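PDB 6KBH: cytochrome P450 monooxygenase from Rhodococcus sp. ECU0066, which probably acts as a self-sufficient monooxygenase, carrying heme, FMN and a 2Fe-2S cluster in one chain so that electrons can pass to the heme iron. Local coordinates for residues R157-T160 with R161-V164; M199-L202 with R203-I207; I315-A318 with V319-C322; A399-E402 with I403-L407. One frame throughout, in Å; residues are numbered along the deposited sequence.

Interaction 1: R157-T160 with R161-V164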
loop_
_atom_site.group_PDB
_atom_site.type_symbol
_atom_site.label_atom_id
_atom_site.label_comp_id
_atom_site.label_asym_id
_atom_site.label_seq_id
_atom_site.Cartn_x
_atom_site.Cartn_y
_atom_site.Cartn_z
ATOM N N ARG A 157 2.773 -16.056 -11.030
ATOM C CA ARG A 157 2.135 -17.218 -10.420
ATOM C C ARG A 157 2.587 -18.507 -11.097
ATOM O O ARG A 157 2.792 -19.529 -10.431
ATOM C CB ARG A 157 0.616 -17.077 -10.486
ATOM C CG ARG A 157 0.054 -16.013 -9.561
ATOM C CD ARG A 157 -1.461 -15.981 -9.618
ATOM N NE ARG A 157 -2.017 -15.028 -8.666
ATOM C CZ ARG A 157 -2.245 -15.304 -7.387
ATOM N NH1 ARG A 157 -1.960 -16.508 -6.907
ATOM N NH2 ARG A 157 -2.754 -14.377 -6.589
ATOM N N ARG A 158 2.735 -18.479 -12.424
ATOM C CA ARG A 158 3.276 -19.630 -13.142
ATOM C C ARG A 158 4.691 -19.948 -12.676
ATOM O O ARG A 158 5.005 -21.096 -12.341
ATOM C CB ARG A 158 3.248 -19.365 -14.649
ATOM C CG ARG A 158 3.795 -20.507 -15.498
ATOM C CD ARG A 158 3.759 -20.175 -16.986
ATOM N NE ARG A 158 4.772 -19.193 -17.369
ATOM C CZ ARG A 158 6.033 -19.495 -17.663
ATOM N NH1 ARG A 158 6.445 -20.755 -17.616
ATOM N NH2 ARG A 158 6.885 -18.537 -18.003
ATOM N N LEU A 159 5.558 -18.933 -12.633
ATOM C CA LEU A 159 6.959 -19.165 -12.292
ATOM C C LEU A 159 7.125 -19.538 -10.823
ATOM O O LEU A 159 7.991 -20.352 -10.482
ATOM C CB LEU A 159 7.791 -17.930 -12.630
ATOM C CG LEU A 159 7.945 -17.635 -14.121
ATOM C CD1 LEU A 159 8.594 -16.281 -14.334
ATOM C CD2 LEU A 159 8.753 -18.731 -14.797
ATOM N N THR A 160 6.319 -18.947 -9.939
ATOM C CA THR A 160 6.415 -19.288 -8.523
ATOM C C THR A 160 6.100 -20.760 -8.284
ATOM O O THR A 160 6.698 -21.386 -7.401
ATOM C CB THR A 160 5.484 -18.394 -7.697
ATOM O OG1 THR A 160 5.875 -17.025 -7.855
ATOM C CG2 THR A 160 5.555 -18.753 -6.221
ATOM N N ARG A 161 5.201 -21.341 -9.084
ATOM C CA ARG A 161 4.829 -22.736 -8.880
ATOM C C ARG A 161 5.733 -23.705 -9.632
ATOM O O ARG A 161 6.071 -24.770 -9.098
ATOM C CB ARG A 161 3.377 -22.976 -9.283
ATOM C CG ARG A 161 3.096 -24.427 -9.644
ATOM C CD ARG A 161 1.620 -24.696 -9.548
ATOM N NE ARG A 161 1.058 -23.926 -8.437
ATOM C CZ ARG A 161 -0.208 -23.545 -8.354
ATOM N NH1 ARG A 161 -1.053 -23.864 -9.323
ATOM N NH2 ARG A 161 -0.641 -22.838 -7.316
ATOM N N GLU A 162 6.139 -23.351 -10.857
ATOM C CA GLU A 162 7.092 -24.171 -11.601
ATOM C C GLU A 162 8.288 -24.569 -10.748
ATOM O O GLU A 162 8.862 -25.647 -10.942
ATOM C CB GLU A 162 7.576 -23.423 -12.843
ATOM C CG GLU A 162 6.577 -23.344 -13.978
ATOM C CD GLU A 162 7.205 -22.821 -15.256
ATOM O OE1 GLU A 162 8.415 -22.508 -15.239
ATOM O OE2 GLU A 162 6.491 -22.718 -16.276
ATOM N N TYR A 163 8.675 -23.716 -9.800
ATOM C CA TYR A 163 9.810 -23.992 -8.931
ATOM C C TYR A 163 9.418 -24.797 -7.695
ATOM O O TYR A 163 10.104 -25.761 -7.345
ATOM C CB TYR A 163 10.481 -22.678 -8.520
ATOM C CG TYR A 163 11.506 -22.180 -9.515
ATOM C CD1 TYR A 163 12.772 -22.745 -9.576
ATOM C CD2 TYR A 163 11.205 -21.150 -10.399
ATOM C CE1 TYR A 163 13.713 -22.298 -10.483
ATOM C CE2 TYR A 163 12.142 -20.693 -11.309
ATOM C CZ TYR A 163 13.394 -21.272 -11.347
ATOM O OH TYR A 163 14.329 -20.823 -12.252
ATOM N N VAL A 164 8.321 -24.428 -7.028
ATOM C CA VAL A 164 8.003 -25.052 -5.745
ATOM C C VAL A 164 7.646 -26.525 -5.916
ATOM O O VAL A 164 7.899 -27.339 -5.020
ATOM C CB VAL A 164 6.883 -24.272 -5.025
ATOM C CG1 VAL A 164 5.723 -24.086 -5.934
ATOM C CG2 VAL A 164 6.433 -24.987 -3.758
#
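Arg158 and Glu162, one turn apart along helix 153-164, carry the charged part of this local contact. Glu162 reaches back toward the guanidinium with its chain extended beyond CG. The pair reads as a salt bridge, but Arg158 NH1 and Glu162 OE2 are modelled too close together, so the detail of their meeting is doubtful. The other oxygen, Glu162 OE1, lies 3.8 Å from Leu159 CD2.

The backbone bonds are uneven. Glu162 N gives a nearly straight hydrogen bond to Arg158 O at 2.9 Å. Arg161 N divides itself weakly between Arg157 O and Arg158 O, 3.3 Å from each, and the bonds from Tyr163 N to Leu159 O and from Val164 N to Thr160 O are weak too.

Carbon groups gather round the same carbonyls. Leu159 O meets the Tyr163 ring in its plane, at the edge beside CD2. Val164 CG1, set between its own backbone N and carbonyl carbon (chi1 52°), comes to lie beside Thr160 O.

The remaining polar ends turn to other partners: Thr160 OG1 bonds to Val156 O, a turn back in the same helix, and Arg157 and Arg161 form salt bridges with Glu408 and Glu409. These two acids belong to helix 396-413, against which Thr160 and Val164 also pack. Leu159 and Tyr163 instead touch helix 183-192. Helix 153-164 thus packs against both, consistent with helix D beside helices E and L in the P450 helical bundle.

Interaction 2: M199-L202 with R203-I207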
loop_
_atom_site.group_PDB
_atom_site.type_symbol
_atom_site.label_atom_id
_atom_site.label_comp_id
_atom_site.label_asym_id
_atom_site.label_seq_id
_atom_site.Cartn_x
_atom_site.Cartn_y
_atom_site.Cartn_z
ATOM N N MET A 199 16.518 -15.595 -22.572
ATOM C CA MET A 199 16.552 -15.343 -21.139
ATOM C C MET A 199 17.621 -16.173 -20.446
ATOM O O MET A 199 18.385 -15.642 -19.634
ATOM C CB MET A 199 15.176 -15.611 -20.534
ATOM C CG MET A 199 14.100 -14.656 -21.038
ATOM S SD MET A 199 12.688 -14.526 -19.929
ATOM C CE MET A 199 12.165 -16.236 -19.871
ATOM N N ASP A 200 17.732 -17.459 -20.794
ATOM C CA ASP A 200 18.592 -18.351 -20.022
ATOM C C ASP A 200 20.053 -17.910 -20.013
ATOM O O ASP A 200 20.766 -18.207 -19.050
ATOM C CB ASP A 200 18.487 -19.785 -20.526
ATOM C CG ASP A 200 17.281 -20.497 -19.967
ATOM O OD1 ASP A 200 16.691 -19.970 -18.995
ATOM O OD2 ASP A 200 16.922 -21.568 -20.494
ATOM N N THR A 201 20.543 -17.215 -21.047
ATOM C CA THR A 201 21.932 -16.773 -20.929
ATOM C C THR A 201 22.024 -15.517 -20.077
ATOM O O THR A 201 22.920 -15.396 -19.233
ATOM C CB THR A 201 22.585 -16.529 -22.289
ATOM O OG1 THR A 201 22.533 -17.732 -23.052
ATOM C CG2 THR A 201 24.085 -16.177 -22.082
ATOM N N LEU A 202 21.100 -14.571 -20.275
ATOM C CA LEU A 202 21.143 -13.362 -19.464
ATOM C C LEU A 202 21.147 -13.700 -17.980
ATOM O O LEU A 202 21.755 -12.977 -17.181
ATOM C CB LEU A 202 19.969 -12.434 -19.788
ATOM C CG LEU A 202 19.942 -11.764 -21.165
ATOM C CD1 LEU A 202 18.717 -10.859 -21.309
ATOM C CD2 LEU A 202 21.223 -10.987 -21.419
ATOM N N ARG A 203 20.522 -14.818 -17.601
ATOM C CA ARG A 203 20.574 -15.273 -16.214
ATOM C C ARG A 203 21.934 -15.865 -15.872
ATOM O O ARG A 203 22.455 -15.637 -14.774
ATOM C CB ARG A 203 19.483 -16.305 -15.960
ATOM C CG ARG A 203 18.200 -16.021 -16.682
ATOM C CD ARG A 203 17.332 -17.255 -16.804
ATOM N NE ARG A 203 16.742 -17.609 -15.519
ATOM C CZ ARG A 203 17.292 -18.446 -14.647
ATOM N NH1 ARG A 203 18.445 -19.043 -14.926
ATOM N NH2 ARG A 203 16.681 -18.699 -13.499
ATOM N N GLU A 204 22.509 -16.654 -16.785
ATOM C CA GLU A 204 23.862 -17.159 -16.582
ATOM C C GLU A 204 24.816 -16.014 -16.268
ATOM O O GLU A 204 25.711 -16.147 -15.425
ATOM C CB GLU A 204 24.314 -17.926 -17.829
ATOM C CG GLU A 204 25.417 -18.970 -17.633
ATOM C CD GLU A 204 26.814 -18.373 -17.540
ATOM O OE1 GLU A 204 27.419 -18.156 -18.609
ATOM O OE2 GLU A 204 27.311 -18.124 -16.418
ATOM N N TYR A 205 24.612 -14.866 -16.914
ATOM C CA TYR A 205 25.429 -13.681 -16.706
ATOM C C TYR A 205 24.914 -12.797 -15.571
ATOM O O TYR A 205 25.418 -11.684 -15.397
ATOM C CB TYR A 205 25.508 -12.859 -17.998
ATOM C CG TYR A 205 26.083 -13.587 -19.201
ATOM C CD1 TYR A 205 26.828 -14.751 -19.056
ATOM C CD2 TYR A 205 25.875 -13.102 -20.487
ATOM C CE1 TYR A 205 27.348 -15.411 -20.158
ATOM C CE2 TYR A 205 26.396 -13.751 -21.591
ATOM C CZ TYR A 205 27.129 -14.906 -21.423
ATOM O OH TYR A 205 27.642 -15.559 -22.524
ATOM N N SER A 206 23.923 -13.258 -14.808
ATOM C CA SER A 206 23.370 -12.510 -13.685
ATOM C C SER A 206 23.983 -13.026 -12.389
ATOM O O SER A 206 23.912 -14.226 -12.102
ATOM C CB SER A 206 21.846 -12.641 -13.635
ATOM O OG SER A 206 21.240 -12.054 -14.773
ATOM N N ILE A 207 24.583 -12.125 -11.607
ATOM C CA ILE A 207 25.363 -12.502 -10.435
ATOM C C ILE A 207 25.066 -11.555 -9.279
ATOM O O ILE A 207 24.376 -10.543 -9.425
ATOM C CB ILE A 207 26.880 -12.508 -10.716
ATOM C CG1 ILE A 207 27.332 -11.122 -11.178
ATOM C CG2 ILE A 207 27.242 -13.581 -11.731
ATOM C CD1 ILE A 207 28.819 -10.911 -11.083
#
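Ser206 OG donates to Leu202 O at 2.6 Å, the shortest sound polar bond here, approaching 28° out of the carbonyl plane. It takes up a carbonyl at the end of helix 199-204, where Tyr205 is the first residue to leave helical backbone angles and Ser206 N turns to Arg203 O instead. Before that the backbone is regular: Arg203 N bonds to Met199 O, Glu204 N to Asp200 O, and Tyr205 N to Thr201 O at 2.9 Å.

Thr201 and Tyr205 also meet through their side chains, lying alongside one another and pointing the same way. With OG1 beside the backbone N (chi1 -58°), the methyl CG2 of Thr201 is anti to that N and sits over one face of the Tyr205 ring as a CH-pi contact, 3.6 Å from the centroid and displaced toward the rim near CE2 and CZ. With an alanine in place of Tyr205, this methyl would probably lose its aromatic cover and a gap would open toward Lys231 and Phe232 of helix 219-242, which the ring touches.

On another side of the helix, Arg203 lays CG beside Met199 O and CD 3.5 Å from Asp200 OD1. Asp200 OD1 is 4.2 Å from Arg203 NE and well off the guanidinium plane, and no N-H points at it; Arg203 NH2 pairs with Glu182 instead. Asp200 can therefore add only a general electrostatic attraction, probably modest, while the directed polar contacts of side chains are made by Ser206, just past the helix end, and by Arg203 with Glu182.

Interaction 3: I315-A318 with V319-C322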
loop_
_atom_site.group_PDB
_atom_site.type_symbol
_atom_site.label_atom_id
_atom_site.label_comp_id
_atom_site.label_asym_id
_atom_site.label_seq_id
_atom_site.Cartn_x
_atom_site.Cartn_y
_atom_site.Cartn_z
ATOM N N ILE A 315 -1.862 -11.227 4.040
ATOM C CA ILE A 315 -0.570 -11.268 3.347
ATOM C C ILE A 315 -0.110 -9.878 2.898
ATOM O O ILE A 315 1.060 -9.536 3.131
ATOM C CB ILE A 315 -0.614 -12.269 2.201
ATOM C CG1 ILE A 315 -0.657 -13.695 2.747
ATOM C CG2 ILE A 315 0.572 -12.091 1.261
ATOM C CD1 ILE A 315 -0.713 -14.741 1.686
ATOM N N PRO A 316 -0.947 -9.048 2.252
ATOM C CA PRO A 316 -0.440 -7.744 1.778
ATOM C C PRO A 316 0.222 -6.899 2.856
ATOM O O PRO A 316 1.364 -6.460 2.674
ATOM C CB PRO A 316 -1.701 -7.073 1.216
ATOM C CG PRO A 316 -2.568 -8.197 0.813
ATOM C CD PRO A 316 -2.342 -9.271 1.824
ATOM N N ASN A 317 -0.461 -6.649 3.977
ATOM C CA ASN A 317 0.180 -5.891 5.047
ATOM C C ASN A 317 1.280 -6.698 5.724
ATOM O O ASN A 317 2.240 -6.114 6.239
ATOM C CB ASN A 317 -0.843 -5.437 6.087
ATOM C CG ASN A 317 -0.318 -4.304 6.959
ATOM O OD1 ASN A 317 0.410 -3.434 6.492
ATOM N ND2 ASN A 317 -0.667 -4.331 8.239
ATOM N N ALA A 318 1.154 -8.028 5.745
ATOM C CA ALA A 318 2.202 -8.865 6.318
ATOM C C ALA A 318 3.540 -8.593 5.646
ATOM O O ALA A 318 4.539 -8.303 6.315
ATOM C CB ALA A 318 1.835 -10.344 6.192
ATOM N N VAL A 319 3.571 -8.664 4.313
ATOM C CA VAL A 319 4.814 -8.431 3.593
ATOM C C VAL A 319 5.293 -6.998 3.765
ATOM O O VAL A 319 6.481 -6.722 3.581
ATOM C CB VAL A 319 4.653 -8.797 2.102
ATOM C CG1 VAL A 319 3.929 -10.130 1.956
ATOM C CG2 VAL A 319 3.931 -7.700 1.347
ATOM N N GLU A 320 4.406 -6.076 4.144
ATOM C CA GLU A 320 4.839 -4.715 4.441
ATOM C C GLU A 320 5.524 -4.635 5.801
ATOM O O GLU A 320 6.518 -3.915 5.958
ATOM C CB GLU A 320 3.651 -3.753 4.384
ATOM C CG GLU A 320 3.090 -3.554 2.987
ATOM C CD GLU A 320 4.031 -2.774 2.083
ATOM O OE1 GLU A 320 4.552 -1.727 2.520
ATOM O OE2 GLU A 320 4.257 -3.214 0.936
ATOM N N GLU A 321 5.009 -5.363 6.795
ATOM C CA GLU A 321 5.661 -5.375 8.098
ATOM C C GLU A 321 7.019 -6.060 8.022
ATOM O O GLU A 321 7.967 -5.651 8.703
ATOM C CB GLU A 321 4.767 -6.058 9.131
ATOM C CG GLU A 321 5.343 -6.125 10.549
ATOM C CD GLU A 321 5.413 -4.774 11.248
ATOM O OE1 GLU A 321 5.125 -3.741 10.611
ATOM O OE2 GLU A 321 5.733 -4.751 12.456
ATOM N N CYS A 322 7.128 -7.105 7.201
ATOM C CA CYS A 322 8.425 -7.735 6.983
ATOM C C CYS A 322 9.405 -6.762 6.340
ATOM O O CYS A 322 10.570 -6.686 6.746
ATOM C CB CYS A 322 8.265 -8.984 6.118
ATOM S SG CYS A 322 7.368 -10.335 6.912
#
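Ile315 and Val319 form a buried contact between successive turns at the start of helix 315-325, which carries the family's ExxR motif and corresponds to helix K of the P450 fold. Their side chains cross at a slant, Ile315 CG2 meeting Val319 CG1 at 3.9 Å. The other valine methyl, CG2, lies between its backbone N and carbonyl carbon (chi1 of CG1 is -45°), which sets it beside Pro316 O. If Val319 gave way to an alanine, Ile315 CG2 would probably be left without this neighbour and a gap would open toward Ile403.

The backbone underneath is sound: Val319 N bonds to Ile315 O at 2.9 Å, Glu321 N to Asn317 O, and Cys322 N to Ala318 O at 3.0 Å. Glu320 N is shared weakly between Pro316 O and Asn317 O.

The carboxylates of both acids lead away from this first turn. Glu321, the glutamate of ExxR, bridges Arg324 and Arg377, as in the Glu-Arg-Arg triad of P450s, while Glu320 forms a salt bridge with Arg400 and a hydrogen bond from OE1 to His383 NE2. Ile315, Pro316 and Val319 rest on helix 396-413, Ile315 and Ala318 on helix 302-310, and Cys322 on helix 284-300.

Interaction 4: A399-E402 with I403-L407. With HEM (protoporphyrin IX containing Fe), chain C.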
loop_
_atom_site.group_PDB
_atom_site.type_symbol
_atom_site.label_atom_id
_atom_site.label_comp_id
_atom_site.label_asym_id
_atom_site.label_seq_id
_atom_site.Cartn_x
_atom_site.Cartn_y
_atom_site.Cartn_z
ATOM N N ALA A 399 7.750 -5.779 -6.746
ATOM C CA ALA A 399 8.285 -6.570 -5.643
ATOM C C ALA A 399 7.206 -6.884 -4.614
ATOM O O ALA A 399 7.197 -7.974 -4.031
ATOM C CB ALA A 399 9.455 -5.835 -4.988
ATOM N N ARG A 400 6.291 -5.943 -4.374
ATOM C CA ARG A 400 5.195 -6.197 -3.442
ATOM C C ARG A 400 4.317 -7.342 -3.930
ATOM O O ARG A 400 3.949 -8.232 -3.154
ATOM C CB ARG A 400 4.365 -4.929 -3.253
ATOM C CG ARG A 400 4.873 -3.997 -2.180
ATOM C CD ARG A 400 4.215 -2.638 -2.303
ATOM N NE ARG A 400 4.448 -1.811 -1.126
ATOM C CZ ARG A 400 4.224 -0.502 -1.079
ATOM N NH1 ARG A 400 3.758 0.131 -2.148
ATOM N NH2 ARG A 400 4.462 0.174 0.038
ATOM N N MET A 401 3.955 -7.324 -5.215
ATOM C CA MET A 401 3.192 -8.426 -5.791
ATOM C C MET A 401 3.968 -9.731 -5.684
ATOM O O MET A 401 3.433 -10.758 -5.248
ATOM C CB MET A 401 2.859 -8.117 -7.253
ATOM C CG MET A 401 2.406 -9.326 -8.047
ATOM S SD MET A 401 2.433 -9.099 -9.834
ATOM C CE MET A 401 1.026 -8.011 -10.048
ATOM N N GLU A 402 5.243 -9.694 -6.066
ATOM C CA GLU A 402 6.084 -10.884 -6.082
ATOM C C GLU A 402 6.138 -11.556 -4.715
ATOM O O GLU A 402 5.974 -12.777 -4.599
ATOM C CB GLU A 402 7.479 -10.477 -6.523
ATOM C CG GLU A 402 8.131 -11.395 -7.483
ATOM C CD GLU A 402 9.302 -10.730 -8.137
ATOM O OE1 GLU A 402 9.396 -9.485 -8.088
ATOM O OE2 GLU A 402 10.156 -11.452 -8.658
ATOM N N ILE A 403 6.388 -10.770 -3.668
ATOM C CA ILE A 403 6.448 -11.323 -2.320
ATOM C C ILE A 403 5.097 -11.897 -1.927
ATOM O O ILE A 403 5.007 -13.006 -1.382
ATOM C CB ILE A 403 6.908 -10.250 -1.318
ATOM C CG1 ILE A 403 8.297 -9.732 -1.680
ATOM C CG2 ILE A 403 6.923 -10.822 0.084
ATOM C CD1 ILE A 403 9.369 -10.761 -1.541
ATOM N N GLN A 404 4.026 -11.148 -2.196
ATOM C CA GLN A 404 2.686 -11.574 -1.796
ATOM C C GLN A 404 2.322 -12.951 -2.337
ATOM O O GLN A 404 1.695 -13.749 -1.640
ATOM C CB GLN A 404 1.660 -10.544 -2.257
ATOM C CG GLN A 404 1.294 -9.523 -1.214
ATOM C CD GLN A 404 0.603 -8.351 -1.839
ATOM O OE1 GLN A 404 1.247 -7.501 -2.438
ATOM N NE2 GLN A 404 -0.720 -8.313 -1.743
ATOM N N ILE A 405 2.686 -13.241 -3.584
ATOM C CA ILE A 405 2.354 -14.535 -4.177
ATOM C C ILE A 405 3.305 -15.629 -3.699
ATOM O O ILE A 405 2.877 -16.767 -3.458
ATOM C CB ILE A 405 2.297 -14.437 -5.714
ATOM C CG1 ILE A 405 1.544 -13.206 -6.148
ATOM C CG2 ILE A 405 1.560 -15.626 -6.266
ATOM C CD1 ILE A 405 1.927 -12.705 -7.508
ATOM N N PHE A 406 4.601 -15.324 -3.633
ATOM C CA PHE A 406 5.521 -16.239 -2.983
ATOM C C PHE A 406 4.952 -16.702 -1.651
ATOM O O PHE A 406 4.882 -17.907 -1.361
ATOM C CB PHE A 406 6.884 -15.584 -2.739
ATOM C CG PHE A 406 7.644 -15.181 -3.973
ATOM C CD1 PHE A 406 7.315 -15.703 -5.214
ATOM C CD2 PHE A 406 8.713 -14.307 -3.882
ATOM C CE1 PHE A 406 8.032 -15.333 -6.338
ATOM C CE2 PHE A 406 9.436 -13.935 -5.004
ATOM C CZ PHE A 406 9.094 -14.453 -6.231
ATOM N N LEU A 407 4.545 -15.743 -0.831
ATOM C CA LEU A 407 4.025 -16.013 0.494
ATOM C C LEU A 407 2.569 -16.456 0.485
ATOM O O LEU A 407 2.038 -16.774 1.551
ATOM C CB LEU A 407 4.191 -14.778 1.386
ATOM C CG LEU A 407 3.926 -14.956 2.883
ATOM C CD1 LEU A 407 4.846 -16.025 3.470
ATOM C CD2 LEU A 407 4.056 -13.639 3.630
HETATM C CHA HEM C . 15.453 2.699 -6.625
HETATM C CHB HEM C . 14.875 -0.609 -2.861
HETATM C CHC HEM C . 12.739 -4.118 -6.199
HETATM C CHD HEM C . 13.326 -0.811 -9.905
HETATM C C1A HEM C . 15.370 1.884 -5.412
HETATM C C2A HEM C . 15.911 2.590 -4.245
HETATM C C3A HEM C . 15.747 1.677 -3.200
HETATM C C4A HEM C . 15.123 0.489 -3.841
HETATM C CMA HEM C . 16.129 1.870 -1.766
HETATM C CAA HEM C . 16.481 3.972 -4.158
HETATM C CBA HEM C . 15.580 4.982 -3.520
HETATM C CGA HEM C . 15.937 6.429 -3.583
HETATM O O1A HEM C . 17.153 6.551 -3.890
HETATM O O2A HEM C . 14.924 7.128 -3.308
HETATM C C1B HEM C . 14.257 -1.870 -3.379
HETATM C C2B HEM C . 13.921 -3.100 -2.525
HETATM C C3B HEM C . 13.249 -4.192 -3.576
HETATM C C4B HEM C . 13.264 -3.507 -4.929
HETATM C CMB HEM C . 14.157 -3.269 -1.063
HETATM C CAB HEM C . 12.753 -5.565 -3.278
HETATM C CBB HEM C . 11.779 -5.731 -2.163
HETATM C C1C HEM C . 12.845 -3.248 -7.406
HETATM C C2C HEM C . 12.320 -3.950 -8.547
HETATM C C3C HEM C . 12.474 -3.060 -9.587
HETATM C C4C HEM C . 13.078 -1.895 -8.958
HETATM C CMC HEM C . 11.737 -5.324 -8.595
HETATM C CAC HEM C . 12.070 -3.270 -11.014
HETATM C CBC HEM C . 13.095 -3.481 -12.070
HETATM C C1D HEM C . 13.939 0.306 -9.177
HETATM C C2D HEM C . 14.231 1.475 -10.072
HETATM C C3D HEM C . 14.901 2.582 -9.049
HETATM C C4D HEM C . 14.890 1.882 -7.719
HETATM C CMD HEM C . 13.967 1.576 -11.534
HETATM C CAD HEM C . 15.379 3.950 -9.386
HETATM C CBD HEM C . 14.312 4.985 -9.534
HETATM C CGD HEM C . 14.734 6.407 -9.448
HETATM O O1D HEM C . 15.864 6.442 -8.904
HETATM O O2D HEM C . 13.849 7.163 -9.923
HETATM N NA HEM C . 14.884 0.589 -5.192
HETATM N NB HEM C . 13.804 -2.078 -4.797
HETATM N NC HEM C . 13.320 -1.976 -7.634
HETATM N ND HEM C . 14.265 0.459 -7.687
HETATM FE FE HEM C . 14.168 -0.893 -6.247
#
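The Phe406 ring lies over the backbone of its own helix, 396-413, which corresponds to helix L of the cytochrome P450 fold: Glu402 O sits above one face, offset toward the rim, and Glu402 CG comes to 3.4 Å from Phe406 CZ. Ring and carboxylate planes are 61° apart, the two side chains running alongside and pointing the same way. With CG anti to the carbonyl carbon (chi1 -64°), the ring folds back over the preceding turn. Val183, Pro184, Ser291 and Thr160, from three other helices, also touch this side chain.

The helix follows the loop of the axial Cys393. Its hydrogen bonds here are regular: Ile403 N to Ala399 O at 2.9 Å, Gln404 N to Arg400 O, Ile405 N to Met401 O, and Phe406 N to Glu402 O at 3.1 Å.

Another flat group, the Arg400 guanidinium, stands at the end of a chain extended from CG to NE. Its partners lie beyond the helix: Glu320 of helix 315-325 and, through NH1, Asp730, which belongs to the 2Fe-2S domain. The arginine thus joins heme and iron-sulfur domains by charge.

The apolar sides are simpler. Met401 and Ile405 lie side by side, Met401 CG 3.5 Å from Ile405 CD1, and Ile405 goes on to touch Val156 and Arg157 of helix 153-164. Ile403 CG1 rests beside Ala399 O. Within this stretch the heme is met by the Ala399 methyl, whose CB is 3.7 Å from the heme vinyl carbon CBB.

Overall arrangement
Interactions 3 and 4 are buried, all but Pro316, their centres about 9 Å apart, and are joined by the Glu320 to Arg400 salt bridge and by Ile315 and Pro316 packing on Gln404. Interaction 1 is partly buried and meets interaction 4 from another helix, Thr160 against Phe406 and Arg157 against Ile405. Interaction 2 is also only partly buried; it touches interaction 1 where Tyr163 OH packs on Arg203 NH2, and stays about 22 Å, nearest atoms, from interaction 3. In the inner pair, Glu320, Glu321 and Arg400 are buried and paired across elements, whereas the outer contacts add local charge pairs at the surface, Arg158 with Glu162 and Asp200 near Arg203.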